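Local coordinates for protein hydroxynitrile lyase (Passiflora edulis, PDB 5XZT) that probably acts as a lyase that splits hydroxynitriles (cyanohydrins), working as a homodimer of small stress-responsive A/B barrel (Dabb) subunits, at residues I6-V11 and E66-S71. Residues are numbered along the deposited sequence; the frame is centred on the assembly and turned at random. Where two conformers were deposited one is given.
Sequences IVRHIV and ESTFHS
Arg-8 lies across from Thr-68 in a non-hydrogen-bonded pair of antiparallel strands, and its side chain bends to meet it. From CB the chain leaves with CG anti to the backbone N (chi1 -164°), and Arg-8 CG lies 3.8 Å from Ser-67 O. The bend at chi2 brings Arg-8 CD to 3.6 Å from Ser-67 O. The bend at chi3 then turns NE and the guanidinium toward Thr-68. Arg-8 NE is 4.1 Å from Glu-66 OE1, which stands well out of the guanidinium plane; no N-H points at it, and any attraction is probably just that of opposite charges. Arg-8 NH1 donates to Thr-68 OG1 at 2.8 Å, in the guanidinium plane and with 150° at the hydrogen. Thr-68 OG1 is also hydrogen-bonded to Glu-43. Arg-8 NH2 forms a salt bridge to Glu-66 of the second subunit. A leucine here would probably cost that glutamate its salt bridge across the dimer and leave Thr-68 OG1 without this donor.

The two strands are central in the four-stranded antiparallel sheet of the Dabb domain, a ferredoxin-like dimeric alpha/beta barrel unit. Backbone bonds join Val-7 with Phe-69 and His-9 with Ser-67, two in each pair. On the Arg-8 face, Glu-66 lies alongside Ile-10, with Glu-66 CG 3.8 Å from Ile-10 CD1. Glu-66 OE2 is hydrogen-bonded to Tyr-103 OH of the second subunit. At the other end Ile-6 CG2 presses tightly on Thr-68 CG2, at 3.4 Å.

The opposite face carries His-9 and Phe-69. Ser-67 OG comes to the edge of the His-9 ring, 3.5 Å from His-9 CD2. His-9 ND1 is hydrogen-bonded to Asn-102, and a hexane-1,6-diol, probably from the crystallisation liquor, lies close to this histidine.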
ATOM      1  N   ILE A   6     -10.359  12.450   1.263  1.00 25.85           N
ATOM      2  CA  ILE A   6     -10.543  10.995   1.373  1.00 23.38           C
ATOM      3  C   ILE A   6      -9.188  10.326   1.684  1.00 20.26           C
ATOM      4  O   ILE A   6      -8.173  10.666   1.085  1.00 18.93           O
ATOM      5  CB  ILE A   6     -11.209  10.434   0.105  1.00 24.51           C
ATOM      6  CG1 ILE A   6     -12.637  10.989   0.006  1.00 25.98           C
ATOM      7  CG2 ILE A   6     -11.260   8.913   0.124  1.00 24.85           C
ATOM      8  CD1 ILE A   6     -13.351  10.677  -1.292  1.00 27.15           C
ATOM      9  N   VAL A   7      -9.207   9.373   2.617  1.00 17.70           N
ATOM     10  CA  VAL A   7      -7.988   8.809   3.211  1.00 16.99           C
ATOM     11  C   VAL A   7      -7.868   7.352   2.793  1.00 14.99           C
ATOM     12  O   VAL A   7      -8.856   6.625   2.855  1.00 14.37           O
ATOM     13  CB  VAL A   7      -8.045   8.919   4.755  1.00 18.52           C
ATOM     14  CG1 VAL A   7      -6.875   8.202   5.420  1.00 19.63           C
ATOM     15  CG2 VAL A   7      -8.066  10.381   5.169  1.00 19.66           C
ATOM     16  N   ARG A   8      -6.677   6.934   2.350  1.00 12.89           N
ATOM     17  CA  ARG A   8      -6.377   5.536   2.122  1.00 12.26           C
ATOM     18  C   ARG A   8      -5.618   4.987   3.329  1.00 11.70           C
ATOM     19  O   ARG A   8      -4.765   5.668   3.892  1.00 11.08           O
ATOM     20  CB  ARG A   8      -5.517   5.355   0.868  1.00 12.84           C
ATOM     21  CG  ARG A   8      -5.481   3.911   0.357  1.00 13.62           C
ATOM     22  CD  ARG A   8      -6.704   3.613  -0.503  1.00 14.12           C
ATOM     23  NE  ARG A   8      -6.535   4.199  -1.819  1.00 14.81           N
ATOM     24  CZ  ARG A   8      -7.514   4.583  -2.641  1.00 15.76           C
ATOM     25  NH1 ARG A   8      -8.799   4.444  -2.325  1.00 16.79           N
ATOM     26  NH2 ARG A   8      -7.199   5.108  -3.829  1.00 16.58           N
ATOM     27  N   HIS A   9      -5.933   3.750   3.693  1.00 10.98           N
ATOM     28  CA  HIS A   9      -5.299   3.042   4.789  1.00 11.02           C
ATOM     29  C   HIS A   9      -4.739   1.788   4.157  1.00 10.65           C
ATOM     30  O   HIS A   9      -5.499   0.929   3.700  1.00 10.38           O
ATOM     31  CB  HIS A   9      -6.353   2.729   5.854  1.00 11.53           C
ATOM     32  CG  HIS A   9      -5.887   1.842   6.967  1.00 12.16           C
ATOM     33  ND1 HIS A   9      -5.245   2.323   8.084  1.00 12.93           N
ATOM     34  CD2 HIS A   9      -6.055   0.519   7.176  1.00 12.97           C
ATOM     35  CE1 HIS A   9      -5.011   1.328   8.922  1.00 12.84           C
ATOM     36  NE2 HIS A   9      -5.494   0.221   8.393  1.00 13.12           N
ATOM     37  N   ILE A  10      -3.414   1.706   4.075  1.00 10.05           N
ATOM     38  CA  ILE A  10      -2.765   0.560   3.475  1.00 10.24           C
ATOM     39  C   ILE A  10      -1.868  -0.123   4.489  1.00  9.64           C
ATOM     40  O   ILE A  10      -1.025   0.502   5.118  1.00  9.58           O
ATOM     41  CB  ILE A  10      -1.980   0.887   2.179  1.00 10.77           C
ATOM     42  CG1 ILE A  10      -2.946   1.539   1.161  1.00 11.30           C
ATOM     43  CG2 ILE A  10      -1.351  -0.404   1.638  1.00 11.02           C
ATOM     44  CD1 ILE A  10      -2.424   1.581  -0.265  1.00 12.08           C
ATOM     45  N   VAL A  11      -2.112  -1.417   4.634  1.00  9.28           N
ATOM     46  CA  VAL A  11      -1.380  -2.305   5.531  1.00  9.47           C
ATOM     47  C   VAL A  11      -0.570  -3.312   4.724  1.00  9.13           C
ATOM     48  O   VAL A  11      -1.097  -3.963   3.804  1.00  9.29           O
ATOM     49  CB  VAL A  11      -2.363  -3.057   6.423  1.00  9.40           C
ATOM     50  CG1 VAL A  11      -1.646  -4.067   7.313  1.00  9.49           C
ATOM     51  CG2 VAL A  11      -3.197  -2.071   7.229  1.00  9.83           C
ATOM     52  N   GLU A  66      -5.930  -2.904   1.537  1.00 10.40           N
ATOM     53  CA  GLU A  66      -6.265  -1.512   1.338  1.00 11.03           C
ATOM     54  C   GLU A  66      -7.695  -1.250   1.760  1.00 11.33           C
ATOM     55  O   GLU A  66      -8.570  -2.070   1.501  1.00 11.29           O
ATOM     56  CB  GLU A  66      -6.165  -1.154  -0.125  1.00 12.29           C
ATOM     57  CG  GLU A  66      -4.807  -1.365  -0.750  1.00 13.45           C
ATOM     58  CD  GLU A  66      -4.784  -0.814  -2.165  1.00 14.87           C
ATOM     59  OE1 GLU A  66      -5.269   0.346  -2.360  1.00 16.55           O
ATOM     60  OE2 GLU A  66      -4.374  -1.552  -3.088  1.00 15.97           O
ATOM     61  N   SER A  67      -7.914  -0.101   2.370  1.00 11.83           N
ATOM     62  CA  SER A  67      -9.269   0.401   2.637  1.00 12.48           C
ATOM     63  C   SER A  67      -9.319   1.918   2.517  1.00 12.28           C
ATOM     64  O   SER A  67      -8.287   2.604   2.541  1.00 11.55           O
ATOM     65  CB  SER A  67      -9.759  -0.064   3.997  1.00 13.11           C
ATOM     66  OG  SER A  67      -8.788   0.143   4.986  1.00 15.02           O
ATOM     67  N   THR A  68     -10.537   2.423   2.348  1.00 12.05           N
ATOM     68  CA  THR A  68     -10.766   3.833   2.090  1.00 13.05           C
ATOM     69  C   THR A  68     -11.741   4.361   3.140  1.00 13.32           C
ATOM     70  O   THR A  68     -12.725   3.684   3.457  1.00 13.49           O
ATOM     71  CB  THR A  68     -11.317   4.019   0.663  1.00 13.47           C
ATOM     72  OG1 THR A  68     -10.361   3.493  -0.257  1.00 14.57           O
ATOM     73  CG2 THR A  68     -11.558   5.485   0.347  1.00 14.15           C
ATOM     74  N   PHE A  69     -11.432   5.537   3.690  1.00 13.42           N
ATOM     75  CA  PHE A  69     -12.270   6.235   4.645  1.00 14.23           C
ATOM     76  C   PHE A  69     -12.524   7.634   4.110  1.00 15.87           C
ATOM     77  O   PHE A  69     -11.624   8.271   3.544  1.00 15.55           O
ATOM     78  CB  PHE A  69     -11.604   6.264   6.018  1.00 14.25           C
ATOM     79  CG  PHE A  69     -11.410   4.901   6.602  1.00 14.15           C
ATOM     80  CD1 PHE A  69     -10.303   4.134   6.249  1.00 14.28           C
ATOM     81  CD2 PHE A  69     -12.354   4.361   7.473  1.00 14.72           C
ATOM     82  CE1 PHE A  69     -10.135   2.856   6.758  1.00 14.65           C
ATOM     83  CE2 PHE A  69     -12.183   3.089   7.997  1.00 14.98           C
ATOM     84  CZ  PHE A  69     -11.075   2.338   7.645  1.00 14.75           C
ATOM     85  N   HIS A  70     -13.757   8.111   4.255  1.00 17.22           N
ATOM     86  CA  HIS A  70     -14.071   9.402   3.670  0.50 17.87           C
ATOM     87  C   HIS A  70     -13.517  10.579   4.499  1.00 17.94           C
ATOM     88  O   HIS A  70     -13.418  11.692   3.992  1.00 18.94           O
ATOM     89  CB  HIS A  70     -15.554   9.464   3.281  0.50 18.78           C
ATOM     90  CG  HIS A  70     -15.840   8.698   2.024  0.50 19.44           C
ATOM     91  ND1 HIS A  70     -17.047   8.745   1.362  0.50 20.66           N
ATOM     92  CD2 HIS A  70     -15.038   7.893   1.285  0.50 19.99           C
ATOM     93  CE1 HIS A  70     -16.983   7.987   0.280  0.50 20.44           C
ATOM     94  NE2 HIS A  70     -15.773   7.462   0.210  0.50 20.09           N
ATOM     95  N   SER A  71     -13.074  10.311   5.725  1.00 16.74           N
ATOM     96  CA  SER A  71     -12.359  11.295   6.546  1.00 17.18           C
ATOM     97  C   SER A  71     -11.527  10.605   7.621  1.00 17.33           C
ATOM     98  O   SER A  71     -11.780   9.444   7.969  1.00 16.77           O
ATOM     99  CB  SER A  71     -13.352  12.244   7.234  1.00 16.94           C
ATOM    100  OG  SER A  71     -14.162  11.532   8.153  1.00 16.65           O
TER
HETATM  101  O   HOH W   1      -6.644  -1.774   4.832  1.00 12.31           O